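Local coordinates for glycoside hydrolase family 81 (Clostridium thermocellum, PDB 6FOP), which probably hydrolyses beta-1,3-glucans such as laminarin, as part of the cellulosome, at residues S120-A125 and V137-N142; Y621-D626 and H651-L656; P36-E41 and F466-D471; I79-A84 and I542-Y547. All blocks are in the same frame, centred on the assembly; numbering follows the deposited sequence.

Contact 1. Residues S120-A125 and V137-N142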
loop_
_atom_site.group_PDB
_atom_site.type_symbol
_atom_site.label_atom_id
_atom_site.label_comp_id
_atom_site.label_asym_id
_atom_site.label_seq_id
_atom_site.Cartn_x
_atom_site.Cartn_y
_atom_site.Cartn_z
ATOM N N SER A 120 25.347 -17.891 24.611
ATOM C CA SER A 120 24.791 -18.365 25.873
ATOM C C SER A 120 23.283 -18.132 26.052
ATOM O O SER A 120 22.737 -18.350 27.129
ATOM C CB SER A 120 25.588 -17.786 27.051
ATOM O OG SER A 120 25.308 -16.419 27.236
ATOM N N GLY A 121 22.586 -17.707 25.003
ATOM C CA GLY A 121 21.137 -17.544 25.122
ATOM C C GLY A 121 20.503 -16.797 23.959
ATOM O O GLY A 121 21.193 -16.169 23.160
ATOM N N SER A 122 19.184 -16.832 23.898
ATOM C CA SER A 122 18.459 -16.209 22.775
ATOM C C SER A 122 17.050 -15.833 23.162
ATOM O O SER A 122 16.490 -16.361 24.101
ATOM C CB SER A 122 18.427 -17.165 21.576
ATOM O OG SER A 122 17.530 -18.236 21.793
ATOM N N ILE A 123 16.496 -14.875 22.415
ATOM C CA ILE A 123 15.085 -14.568 22.457
ATOM C C ILE A 123 14.594 -14.609 20.991
ATOM O O ILE A 123 15.191 -13.965 20.124
ATOM C CB ILE A 123 14.801 -13.150 22.997
ATOM C CG1 ILE A 123 15.480 -12.943 24.351
ATOM C CG2 ILE A 123 13.289 -12.915 23.109
ATOM C CD1 ILE A 123 15.427 -11.522 24.841
ATOM N N LYS A 124 13.487 -15.311 20.757
ATOM C CA LYS A 124 12.794 -15.280 19.470
ATOM C C LYS A 124 11.477 -14.601 19.715
ATOM O O LYS A 124 10.693 -15.038 20.547
ATOM C CB LYS A 124 12.574 -16.677 18.914
ATOM C CG LYS A 124 11.990 -16.645 17.490
ATOM C CD LYS A 124 12.016 -18.052 16.902
ATOM C CE LYS A 124 11.516 -18.123 15.482
ATOM N NZ LYS A 124 11.756 -19.507 14.964
ATOM N N ALA A 125 11.264 -13.485 19.019
ATOM C CA ALA A 125 10.069 -12.656 19.190
ATOM C C ALA A 125 9.186 -12.710 17.950
ATOM O O ALA A 125 9.700 -12.593 16.822
ATOM C CB ALA A 125 10.482 -11.230 19.460
ATOM N N VAL A 137 9.956 -16.848 22.691
ATOM C CA VAL A 137 10.548 -18.114 23.136
ATOM C C VAL A 137 11.982 -17.797 23.542
ATOM O O VAL A 137 12.717 -17.134 22.808
ATOM C CB VAL A 137 10.506 -19.181 22.029
ATOM C CG1 VAL A 137 11.335 -20.412 22.438
ATOM C CG2 VAL A 137 9.067 -19.590 21.781
ATOM N N PHE A 138 12.356 -18.279 24.730
ATOM C CA PHE A 138 13.679 -18.064 25.321
ATOM C C PHE A 138 14.529 -19.337 25.281
ATOM O O PHE A 138 14.008 -20.455 25.393
ATOM C CB PHE A 138 13.510 -17.617 26.780
ATOM C CG PHE A 138 13.125 -16.188 26.911
ATOM C CD1 PHE A 138 11.842 -15.757 26.574
ATOM C CD2 PHE A 138 14.044 -15.268 27.338
ATOM C CE1 PHE A 138 11.532 -14.401 26.639
ATOM C CE2 PHE A 138 13.729 -13.926 27.420
ATOM C CZ PHE A 138 12.474 -13.501 27.087
ATOM N N THR A 139 15.844 -19.159 25.117
ATOM C CA THR A 139 16.786 -20.207 25.445
ATOM C C THR A 139 17.891 -19.615 26.341
ATOM O O THR A 139 18.191 -18.420 26.302
ATOM C CB THR A 139 17.461 -20.819 24.209
ATOM O OG1 THR A 139 18.418 -19.887 23.658
ATOM C CG2 THR A 139 16.444 -21.278 23.196
ATOM N N GLY A 140 18.413 -20.446 27.225
ATOM C CA GLY A 140 19.592 -20.097 27.995
ATOM C C GLY A 140 19.355 -19.223 29.191
ATOM O O GLY A 140 20.317 -18.816 29.836
ATOM N N GLY A 141 18.089 -18.945 29.505
ATOM C CA GLY A 141 17.755 -18.105 30.625
ATOM C C GLY A 141 16.330 -17.623 30.626
ATOM O O GLY A 141 15.504 -18.053 29.823
ATOM N N ASN A 142 16.068 -16.672 31.504
ATOM C CA ASN A 142 14.722 -16.256 31.828
ATOM C C ASN A 142 14.366 -14.887 31.236
ATOM O O ASN A 142 15.237 -14.032 31.078
ATOM C CB ASN A 142 14.589 -16.159 33.339
ATOM C CG ASN A 142 14.560 -17.515 33.991
ATOM O OD1 ASN A 142 13.932 -18.449 33.492
ATOM N ND2 ASN A 142 15.209 -17.620 35.137
HETATM O O HOH W 1 22.983 -19.655 29.231
HETATM O O HOH W 2 14.863 -18.480 21.500
#

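Contact 2. Residues Y621-D626 and H651-L656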
loop_
_atom_site.group_PDB
_atom_site.type_symbol
_atom_site.label_atom_id
_atom_site.label_comp_id
_atom_site.label_asym_id
_atom_site.label_seq_id
_atom_site.Cartn_x
_atom_site.Cartn_y
_atom_site.Cartn_z
ATOM N N TYR A 621 -9.211 17.583 -10.503
ATOM C CA TYR A 621 -9.786 17.143 -9.237
ATOM C C TYR A 621 -11.129 17.835 -8.965
ATOM O O TYR A 621 -12.139 17.181 -8.670
ATOM C CB TYR A 621 -8.802 17.465 -8.126
ATOM C CG TYR A 621 -9.248 17.054 -6.757
ATOM C CD1 TYR A 621 -9.243 15.701 -6.388
ATOM C CD2 TYR A 621 -9.602 17.999 -5.797
ATOM C CE1 TYR A 621 -9.650 15.310 -5.127
ATOM C CE2 TYR A 621 -9.985 17.604 -4.522
ATOM C CZ TYR A 621 -10.013 16.259 -4.192
ATOM O OH TYR A 621 -10.381 15.882 -2.899
ATOM N N TYR A 622 -11.149 19.167 -9.162
ATOM C CA TYR A 622 -12.341 19.966 -8.874
ATOM C C TYR A 622 -13.485 19.591 -9.817
ATOM O O TYR A 622 -14.663 19.725 -9.444
ATOM C CB TYR A 622 -12.066 21.471 -8.955
ATOM C CG TYR A 622 -13.148 22.308 -8.337
ATOM C CD1 TYR A 622 -13.343 22.329 -6.959
ATOM C CD2 TYR A 622 -13.947 23.127 -9.119
ATOM C CE1 TYR A 622 -14.348 23.080 -6.387
ATOM C CE2 TYR A 622 -14.962 23.889 -8.547
ATOM C CZ TYR A 622 -15.130 23.894 -7.179
ATOM O OH TYR A 622 -16.122 24.658 -6.603
ATOM N N ALA A 623 -13.142 19.114 -11.027
ATOM C CA ALA A 623 -14.147 18.634 -11.970
ATOM C C ALA A 623 -14.949 17.427 -11.457
ATOM O O ALA A 623 -16.001 17.137 -12.013
ATOM C CB ALA A 623 -13.499 18.286 -13.299
ATOM N N LEU A 624 -14.482 16.770 -10.378
ATOM C CA LEU A 624 -15.259 15.725 -9.717
ATOM C C LEU A 624 -16.313 16.281 -8.749
ATOM O O LEU A 624 -17.082 15.508 -8.147
ATOM C CB LEU A 624 -14.341 14.731 -9.026
ATOM C CG LEU A 624 -13.412 13.970 -9.967
ATOM C CD1 LEU A 624 -12.265 13.308 -9.211
ATOM C CD2 LEU A 624 -14.191 12.942 -10.786
ATOM N N TYR A 625 -16.397 17.616 -8.670
ATOM C CA TYR A 625 -17.504 18.313 -7.995
ATOM C C TYR A 625 -18.274 19.227 -8.979
ATOM O O TYR A 625 -19.490 19.177 -9.047
ATOM C CB TYR A 625 -16.931 19.142 -6.843
ATOM C CG TYR A 625 -17.886 20.091 -6.182
ATOM C CD1 TYR A 625 -18.900 19.621 -5.358
ATOM C CD2 TYR A 625 -17.789 21.475 -6.385
ATOM C CE1 TYR A 625 -19.777 20.492 -4.734
ATOM C CE2 TYR A 625 -18.654 22.353 -5.757
ATOM C CZ TYR A 625 -19.651 21.861 -4.946
ATOM O OH TYR A 625 -20.517 22.746 -4.346
ATOM N N ASP A 626 -17.545 20.065 -9.709
ATOM C CA ASP A 626 -18.170 21.057 -10.608
ATOM C C ASP A 626 -17.348 21.159 -11.895
ATOM O O ASP A 626 -16.471 22.017 -12.014
ATOM C CB ASP A 626 -18.309 22.408 -9.915
ATOM C CG ASP A 626 -19.104 23.408 -10.730
ATOM O OD1 ASP A 626 -19.389 23.149 -11.936
ATOM O OD2 ASP A 626 -19.407 24.478 -10.149
ATOM N N HIS A 651 -9.480 17.037 -21.958
ATOM C CA HIS A 651 -10.353 15.897 -22.289
ATOM C C HIS A 651 -11.052 15.361 -21.035
ATOM O O HIS A 651 -12.247 15.065 -21.062
ATOM C CB HIS A 651 -9.497 14.847 -22.966
ATOM C CG HIS A 651 -10.209 13.608 -23.397
ATOM N ND1 HIS A 651 -10.284 12.480 -22.610
ATOM C CD2 HIS A 651 -10.737 13.260 -24.598
ATOM C CE1 HIS A 651 -10.857 11.513 -23.289
ATOM N NE2 HIS A 651 -11.132 11.955 -24.504
ATOM N N TRP A 652 -10.305 15.289 -19.918
ATOM C CA TRP A 652 -10.864 14.823 -18.653
ATOM C C TRP A 652 -11.975 15.764 -18.192
ATOM O O TRP A 652 -13.131 15.349 -17.923
ATOM C CB TRP A 652 -9.751 14.768 -17.620
ATOM C CG TRP A 652 -10.189 14.493 -16.217
ATOM C CD1 TRP A 652 -10.537 15.405 -15.265
ATOM C CD2 TRP A 652 -10.239 13.217 -15.573
ATOM N NE1 TRP A 652 -10.837 14.785 -14.088
ATOM C CE2 TRP A 652 -10.662 13.441 -14.243
ATOM C CE3 TRP A 652 -10.004 11.905 -15.997
ATOM C CZ2 TRP A 652 -10.822 12.405 -13.332
ATOM C CZ3 TRP A 652 -10.154 10.882 -15.089
ATOM C CH2 TRP A 652 -10.585 11.133 -13.782
ATOM N N ILE A 653 -11.639 17.045 -18.101
ATOM C CA ILE A 653 -12.583 18.013 -17.562
ATOM C C ILE A 653 -13.852 18.090 -18.423
ATOM O O ILE A 653 -14.976 18.074 -17.902
ATOM C CB ILE A 653 -11.926 19.400 -17.457
ATOM C CG1 ILE A 653 -10.831 19.403 -16.385
ATOM C CG2 ILE A 653 -12.967 20.457 -17.130
ATOM C CD1 ILE A 653 -9.950 20.632 -16.404
ATOM N N CYS A 654 -13.663 18.148 -19.745
ATOM C CA CYS A 654 -14.811 18.325 -20.655
ATOM C C CYS A 654 -15.660 17.057 -20.758
ATOM O O CYS A 654 -16.871 17.134 -20.975
ATOM C CB CYS A 654 -14.350 18.750 -22.032
ATOM S SG CYS A 654 -13.672 20.426 -22.077
ATOM N N ASN A 655 -15.042 15.864 -20.593
ATOM C CA ASN A 655 -15.850 14.651 -20.496
ATOM C C ASN A 655 -16.716 14.653 -19.233
ATOM O O ASN A 655 -17.894 14.281 -19.282
ATOM C CB ASN A 655 -15.011 13.391 -20.594
ATOM C CG ASN A 655 -14.903 12.892 -22.028
ATOM O OD1 ASN A 655 -15.902 12.488 -22.628
ATOM N ND2 ASN A 655 -13.702 12.943 -22.587
ATOM N N LEU A 656 -16.163 15.056 -18.086
ATOM C CA LEU A 656 -17.006 15.121 -16.885
ATOM C C LEU A 656 -18.131 16.153 -17.023
ATOM O O LEU A 656 -19.240 15.949 -16.560
ATOM C CB LEU A 656 -16.175 15.365 -15.621
ATOM C CG LEU A 656 -15.218 14.219 -15.259
ATOM C CD1 LEU A 656 -14.271 14.653 -14.155
ATOM C CD2 LEU A 656 -15.972 12.972 -14.872
#

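Contact 3. Residues P36-E41 and F466-D471. With CA (calcium ion), chain B.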
loop_
_atom_site.group_PDB
_atom_site.type_symbol
_atom_site.label_atom_id
_atom_site.label_comp_id
_atom_site.label_asym_id
_atom_site.label_seq_id
_atom_site.Cartn_x
_atom_site.Cartn_y
_atom_site.Cartn_z
ATOM N N PRO A 36 11.666 -10.027 1.857
ATOM C CA PRO A 36 10.667 -8.957 1.878
ATOM C C PRO A 36 11.266 -7.602 2.244
ATOM O O PRO A 36 12.141 -7.516 3.120
ATOM C CB PRO A 36 9.671 -9.422 2.955
ATOM C CG PRO A 36 9.831 -10.912 2.930
ATOM C CD PRO A 36 11.283 -11.142 2.731
ATOM N N THR A 37 10.792 -6.555 1.567
ATOM C CA THR A 37 11.179 -5.163 1.838
ATOM C C THR A 37 9.932 -4.283 1.812
ATOM O O THR A 37 8.808 -4.764 1.591
ATOM C CB THR A 37 12.172 -4.664 0.762
ATOM O OG1 THR A 37 11.522 -4.581 -0.512
ATOM C CG2 THR A 37 13.364 -5.590 0.633
ATOM N N ASN A 38 10.118 -2.990 2.032
ATOM C CA ASN A 38 9.034 -2.035 1.859
ATOM C C ASN A 38 7.858 -2.326 2.758
ATOM O O ASN A 38 6.707 -2.278 2.348
ATOM C CB ASN A 38 8.561 -1.903 0.394
ATOM C CG ASN A 38 9.664 -1.432 -0.515
ATOM O OD1 ASN A 38 10.421 -2.229 -1.069
ATOM N ND2 ASN A 38 9.736 -0.109 -0.715
ATOM N N SER A 39 8.162 -2.632 4.027
ATOM C CA SER A 39 7.105 -2.943 4.957
ATOM C C SER A 39 7.398 -2.377 6.360
ATOM O O SER A 39 8.384 -1.674 6.592
ATOM C CB SER A 39 6.909 -4.456 4.958
ATOM O OG SER A 39 5.726 -4.850 5.663
ATOM N N TRP A 40 6.505 -2.671 7.276
ATOM C CA TRP A 40 6.609 -2.155 8.635
ATOM C C TRP A 40 7.699 -2.857 9.458
ATOM O O TRP A 40 8.237 -2.292 10.396
ATOM C CB TRP A 40 5.249 -2.258 9.331
ATOM C CG TRP A 40 4.682 -3.646 9.353
ATOM C CD1 TRP A 40 3.916 -4.240 8.383
ATOM C CD2 TRP A 40 4.842 -4.642 10.380
ATOM N NE1 TRP A 40 3.614 -5.526 8.707
ATOM C CE2 TRP A 40 4.132 -5.788 9.957
ATOM C CE3 TRP A 40 5.462 -4.651 11.644
ATOM C CZ2 TRP A 40 4.079 -6.957 10.717
ATOM C CZ3 TRP A 40 5.399 -5.805 12.396
ATOM C CH2 TRP A 40 4.702 -6.950 11.941
ATOM N N GLU A 41 8.034 -4.093 9.107
ATOM C CA GLU A 41 9.050 -4.860 9.823
ATOM C C GLU A 41 10.457 -4.690 9.225
ATOM O O GLU A 41 11.433 -5.222 9.736
ATOM C CB GLU A 41 8.678 -6.346 9.871
ATOM C CG GLU A 41 8.936 -7.127 8.581
ATOM C CD GLU A 41 8.019 -6.848 7.414
ATOM O OE1 GLU A 41 6.923 -6.317 7.624
ATOM O OE2 GLU A 41 8.395 -7.292 6.283
ATOM N N PHE A 466 6.750 -11.892 -1.694
ATOM C CA PHE A 466 5.304 -11.792 -1.865
ATOM C C PHE A 466 4.846 -10.358 -1.642
ATOM O O PHE A 466 5.121 -9.777 -0.597
ATOM C CB PHE A 466 4.606 -12.724 -0.881
ATOM C CG PHE A 466 3.118 -12.797 -1.044
ATOM C CD1 PHE A 466 2.552 -13.465 -2.117
ATOM C CD2 PHE A 466 2.282 -12.282 -0.076
ATOM C CE1 PHE A 466 1.184 -13.537 -2.231
ATOM C CE2 PHE A 466 0.910 -12.370 -0.185
ATOM C CZ PHE A 466 0.371 -13.003 -1.264
ATOM N N LEU A 467 4.183 -9.776 -2.634
ATOM C CA LEU A 467 3.579 -8.440 -2.525
ATOM C C LEU A 467 4.491 -7.402 -1.898
ATOM O O LEU A 467 4.206 -6.852 -0.808
ATOM C CB LEU A 467 2.238 -8.518 -1.780
ATOM C CG LEU A 467 1.118 -9.370 -2.353
ATOM C CD1 LEU A 467 -0.124 -9.245 -1.484
ATOM C CD2 LEU A 467 0.813 -9.011 -3.816
ATOM N N ARG A 468 5.576 -7.091 -2.593
ATOM C CA ARG A 468 6.562 -6.179 -2.030
ATOM C C ARG A 468 5.982 -4.899 -1.459
ATOM O O ARG A 468 5.956 -4.696 -0.230
ATOM C CB ARG A 468 7.692 -5.850 -3.012
ATOM C CG ARG A 468 8.823 -5.052 -2.385
ATOM C CD ARG A 468 9.781 -4.450 -3.393
ATOM N NE ARG A 468 10.312 -5.468 -4.288
ATOM C CZ ARG A 468 11.320 -6.293 -4.005
ATOM N NH1 ARG A 468 11.962 -6.252 -2.827
ATOM N NH2 ARG A 468 11.677 -7.211 -4.888
ATOM N N ASN A 469 5.505 -3.990 -2.320
ATOM C CA ASN A 469 5.131 -2.675 -1.799
ATOM C C ASN A 469 3.825 -2.635 -1.005
ATOM O O ASN A 469 3.685 -1.805 -0.091
ATOM C CB ASN A 469 5.143 -1.635 -2.893
ATOM C CG ASN A 469 6.541 -1.404 -3.407
ATOM O OD1 ASN A 469 6.959 -2.084 -4.359
ATOM N ND2 ASN A 469 7.283 -0.512 -2.788
ATOM N N PHE A 470 2.900 -3.550 -1.289
ATOM C CA PHE A 470 1.597 -3.523 -0.649
ATOM C C PHE A 470 1.673 -4.159 0.729
ATOM O O PHE A 470 2.266 -5.243 0.855
ATOM C CB PHE A 470 0.565 -4.240 -1.488
ATOM C CG PHE A 470 -0.846 -4.011 -1.027
ATOM C CD1 PHE A 470 -1.437 -2.745 -1.184
ATOM C CD2 PHE A 470 -1.607 -5.025 -0.504
ATOM C CE1 PHE A 470 -2.742 -2.519 -0.779
ATOM C CE2 PHE A 470 -2.917 -4.797 -0.116
ATOM C CZ PHE A 470 -3.481 -3.537 -0.255
ATOM N N ASP A 471 1.031 -3.554 1.730
ATOM C CA ASP A 471 0.897 -4.115 3.101
ATOM C C ASP A 471 -0.551 -4.631 3.189
ATOM O O ASP A 471 -1.502 -3.843 3.229
ATOM C CB ASP A 471 1.142 -3.015 4.109
ATOM C CG ASP A 471 1.026 -3.467 5.565
ATOM O OD1 ASP A 471 0.190 -4.359 5.836
ATOM O OD2 ASP A 471 1.706 -2.823 6.409
HETATM CA CA CA B . 4.443 -5.927 1.312
HETATM O O HOH W 3 6.661 -6.441 2.003
HETATM O O HOH W 4 4.443 -3.631 2.095
HETATM O O HOH W 5 10.261 -0.730 -3.755
HETATM O O HOH W 6 3.875 -6.051 3.676
HETATM O O HOH W 7 1.417 -6.518 7.171
HETATM O O HOH W 8 4.085 -8.276 1.569
#

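Contact 4. Residues I79-A84 and I542-Y547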
loop_
_atom_site.group_PDB
_atom_site.type_symbol
_atom_site.label_atom_id
_atom_site.label_comp_id
_atom_site.label_asym_id
_atom_site.label_seq_id
_atom_site.Cartn_x
_atom_site.Cartn_y
_atom_site.Cartn_z
ATOM N N ILE A 79 0.016 20.561 12.125
ATOM C CA ILE A 79 0.475 19.997 10.866
ATOM C C ILE A 79 0.674 18.493 10.915
ATOM O O ILE A 79 0.766 17.859 9.867
ATOM C CB ILE A 79 1.785 20.692 10.396
ATOM C CG1 ILE A 79 1.924 20.600 8.855
ATOM C CG2 ILE A 79 3.004 20.158 11.126
ATOM C CD1 ILE A 79 2.958 21.506 8.237
ATOM N N ALA A 80 0.758 17.916 12.109
ATOM C CA ALA A 80 1.042 16.489 12.251
ATOM C C ALA A 80 0.396 15.955 13.518
ATOM O O ALA A 80 0.214 16.677 14.504
ATOM C CB ALA A 80 2.532 16.259 12.310
ATOM N N TYR A 81 0.063 14.674 13.489
ATOM C CA TYR A 81 -0.417 13.979 14.670
ATOM C C TYR A 81 0.439 12.754 14.852
ATOM O O TYR A 81 0.729 12.062 13.894
ATOM C CB TYR A 81 -1.879 13.618 14.510
ATOM C CG TYR A 81 -2.557 13.259 15.824
ATOM C CD1 TYR A 81 -2.743 14.215 16.813
ATOM C CD2 TYR A 81 -2.980 11.969 16.094
ATOM C CE1 TYR A 81 -3.353 13.902 18.011
ATOM C CE2 TYR A 81 -3.614 11.651 17.282
ATOM C CZ TYR A 81 -3.779 12.621 18.252
ATOM O OH TYR A 81 -4.398 12.313 19.453
ATOM N N PHE A 82 0.841 12.505 16.104
ATOM C CA PHE A 82 1.893 11.543 16.436
ATOM C C PHE A 82 1.418 10.355 17.255
ATOM O O PHE A 82 0.599 10.500 18.169
ATOM C CB PHE A 82 3.003 12.246 17.209
ATOM C CG PHE A 82 3.621 13.413 16.482
ATOM C CD1 PHE A 82 4.634 13.235 15.555
ATOM C CD2 PHE A 82 3.227 14.708 16.786
ATOM C CE1 PHE A 82 5.208 14.327 14.904
ATOM C CE2 PHE A 82 3.788 15.792 16.142
ATOM C CZ PHE A 82 4.783 15.599 15.202
ATOM N N GLY A 83 1.919 9.181 16.884
ATOM C CA GLY A 83 1.830 7.962 17.692
ATOM C C GLY A 83 3.193 7.316 17.737
ATOM O O GLY A 83 3.393 6.200 17.225
ATOM N N ALA A 84 4.137 8.012 18.342
ATOM C CA ALA A 84 5.534 7.575 18.340
ATOM C C ALA A 84 5.743 6.355 19.215
ATOM O O ALA A 84 5.133 6.211 20.294
ATOM C CB ALA A 84 6.446 8.678 18.851
ATOM N N ILE A 542 -11.235 9.378 11.663
ATOM C CA ILE A 542 -9.861 8.920 11.783
ATOM C C ILE A 542 -8.979 9.996 12.410
ATOM O O ILE A 542 -8.283 9.740 13.383
ATOM C CB ILE A 542 -9.281 8.471 10.419
ATOM C CG1 ILE A 542 -10.177 7.409 9.755
ATOM C CG2 ILE A 542 -7.837 7.998 10.596
ATOM C CD1 ILE A 542 -10.255 6.094 10.484
ATOM N N PHE A 543 -8.995 11.203 11.835
ATOM C CA PHE A 543 -8.066 12.251 12.242
ATOM C C PHE A 543 -8.471 12.831 13.584
ATOM O O PHE A 543 -9.655 12.994 13.872
ATOM C CB PHE A 543 -7.965 13.369 11.204
ATOM C CG PHE A 543 -7.452 12.938 9.848
ATOM C CD1 PHE A 543 -6.787 11.722 9.638
ATOM C CD2 PHE A 543 -7.631 13.774 8.762
ATOM C CE1 PHE A 543 -6.328 11.361 8.381
ATOM C CE2 PHE A 543 -7.147 13.424 7.512
ATOM C CZ PHE A 543 -6.526 12.203 7.320
ATOM N N SER A 544 -7.467 13.125 14.401
ATOM C CA SER A 544 -7.683 13.785 15.687
ATOM C C SER A 544 -8.316 15.166 15.508
ATOM O O SER A 544 -7.982 15.869 14.559
ATOM C CB SER A 544 -6.339 14.005 16.386
ATOM O OG SER A 544 -6.520 14.755 17.591
ATOM N N PRO A 545 -9.201 15.581 16.431
ATOM C CA PRO A 545 -9.675 16.956 16.367
ATOM C C PRO A 545 -8.558 18.007 16.427
ATOM O O PRO A 545 -8.748 19.124 15.948
ATOM C CB PRO A 545 -10.581 17.064 17.600
ATOM C CG PRO A 545 -11.038 15.683 17.860
ATOM C CD PRO A 545 -9.904 14.794 17.464
ATOM N N SER A 546 -7.413 17.658 17.018
ATOM C CA SER A 546 -6.289 18.568 17.119
ATOM C C SER A 546 -5.481 18.664 15.829
ATOM O O SER A 546 -4.675 19.561 15.703
ATOM C CB SER A 546 -5.366 18.181 18.260
ATOM O OG SER A 546 -4.756 16.947 18.014
ATOM N N TYR A 547 -5.666 17.721 14.896
ATOM C CA TYR A 547 -5.010 17.787 13.601
ATOM C C TYR A 547 -5.742 18.855 12.792
ATOM O O TYR A 547 -6.969 18.871 12.718
ATOM C CB TYR A 547 -5.028 16.409 12.931
ATOM C CG TYR A 547 -4.404 16.369 11.557
ATOM C CD1 TYR A 547 -3.060 16.581 11.396
ATOM C CD2 TYR A 547 -5.163 16.101 10.428
ATOM C CE1 TYR A 547 -2.464 16.526 10.153
ATOM C CE2 TYR A 547 -4.587 16.059 9.167
ATOM C CZ TYR A 547 -3.245 16.265 9.035
ATOM O OH TYR A 547 -2.637 16.260 7.821
#

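Contact 1. Residues S120-A125 and V137-N142
Ile123 and Phe138 lie side by side across two antiparallel strands of a beta hairpin and point to the same face of the sheet. They form a non-hydrogen-bonded pair. CG1 of Ile123 comes to 3.7 Å from CE2 of Phe138, while the CG2 methyl sits over one face of the ring, offset toward its rim. The phenyl group is turned beside its own backbone N (chi1 -78°), which keeps it next to the isoleucine. Phe99 and Phe136 add to the apolar surroundings of Ile123.

The other face carries Ser122, Thr139, Lys124 and Val137. Ser122 OG and Thr139 OG1 share a short hydrogen bond of 2.6 Å. The backbones are bonded at both ends of the apolar pair. Ser122 N bonds to Thr139 O at 3.0 Å. Lys124 N bonds to Val137 O at 2.9 Å. The extended chain of Lys124 then leads away to a salt bridge with Asp105.

The hairpin thus has an apolar, buried pair on one face and a mixed, more exposed face on the other, where the two hydroxyls pair and a water bridges Ser122 OG to Val137 O.

Contact 2. Residues Y621-D626 and H651-L656
Ala623 and Leu624 press on Trp652, Ile653 and Leu656 of helix 646-659. Just before them, Tyr621 belongs to helix 615-622. Its carbonyl O accepts Leu624 N at 2.9 Å, which helps set the backbone that presents both residues.

Ala623 is aimed at helix 646-659. Its CB lies 3.8 Å from CD1 of Leu656 and 4.2 Å from CG1 of Ile653. Ala623 O is also close to Leu656 CD1, at 3.7 Å. The two segments belong to the C-terminal domain of family 81, whose clan is built on the (alpha/alpha)6 barrel. The contact is a buried apolar joint between segment 621-626 and helix 646-659.

Leu624 follows with its CD2 methyl, 3.8 Å from Leu656 CD1 and 4.3 Å from Trp652 CZ2. Its CG stands beside the backbone N (chi1 -63°), and this swings the methyls over to the other helix. Leu656 has nearly the same first torsion (-66°). The two leucine side chains cross obliquely. Leu656 CD1 lies 3.3 Å above one face of the Trp652 ring, offset toward the rim, and it also touches Ala623 CB and Leu624 CD2. The indole is held by a bond from Trp652 NE1 to Met620 O, which ties it back to helix 615-622. Further on, Asp626 is the N-cap of helix 627-633, where its OD1 accepts Ala629 N.

Contact 3. Residues P36-E41 and F466-D471
Arg468 lies across Thr37 and Asn38, and these three residues have the most surface buried here. The arginine chain starts extended and bends at chi3 (-54°). This brings NH1 to Thr37 OG1 at 2.9 Å, almost straight (164°) and in the guanidinium plane. Thr37 OG1 in turn donates to Asn38 OD1 at 2.7 Å, so one hydroxyl both receives and gives. That amide oxygen also rests 3.3 Å from Arg468 CD, and the amide stands steeply against the guanidinium. NH2 of Arg468 has a salt bridge with Asp453.

The backbone beside this arginine holds a calcium ion. Leu467 O, Arg468 O and Phe470 O bind it directly, with four waters. Segment 36-41 makes up part of the second shell: Thr37 O, Asn38 O (2.6 Å from its water) and Ser39 OG each accept a bond from a calcium-bound water. A further water joins Trp40 NE1 at 2.9 Å to Asp471 OD1. Asp471 OD2 accepts a hydrogen bond from Trp478 NE1.

The site ties an N-terminal loop to the family 81 C-terminal domain. Phe470 packs on helix 514-534 on the C-terminal side. Trp40 and Glu41 touch strand 111-118 of the large N-terminal sheet.

Contact 4. Residues I79-A84 and I542-Y547
A type I beta turn, Ser544 to Tyr547, packs against Tyr81 of strand 80-82, an outermost strand of a small four-stranded sheet. The turn is closed by Tyr547 N bonded to Ser544 O at 3.0 Å. Ser544 CB stands over the centre of the Tyr81 ring in a CH-pi contact, 3.4 Å from the centroid and 13° off the ring normal. Tyr81 CG is anti to the backbone N (chi1 -163°), which lays the ring against the turn.

Ser544 OG continues over the rim, 3.3 Å from Tyr81 CE1. It donates a hydrogen bond to Ser546 OG at 2.8 Å, and Ser546 OG is also bonded to Gly76 O. Ser546 OG lies oblique to the same ring, 3.4 Å from Tyr81 CE1.

Tyr547 meets the start of the strand and the residue before it with the edge of its ring. Its CE1 is 3.5 Å from Ile79 O, and Ala80 N also lies at that edge. Its hydroxyl reaches Tyr551 O, and the ring meets Tyr560 edge-to-face. Tyr547 also touches His562, a nickel ligand, and Ile79 is backbone-bonded to that histidine. The contact is thus a beta turn laid over an aromatic side chain of an edge strand, next to a metal site.

Contact 1 belongs to the eight-stranded antiparallel sheet near one end of the molecule. Contact 2 lies among the helices of the C-terminal domain, on the opposite side of the chain's centre. Their centres are about 61 Å apart. Contact 3 sits close to the middle, about 28 Å from contact 1 and about 35 Å from contact 2, centre to centre. Contact 4 lies about 25 Å from contact 3 between centres. Contacts 3 and 4 cross along the chain: each joins an early segment to the 466-547 region. Contact 1 is nested inside both, and contact 2 follows later. The two long-range contacts therefore tie the N-terminal beta region to the C-terminal region, while contacts 1 and 2 are local to each part.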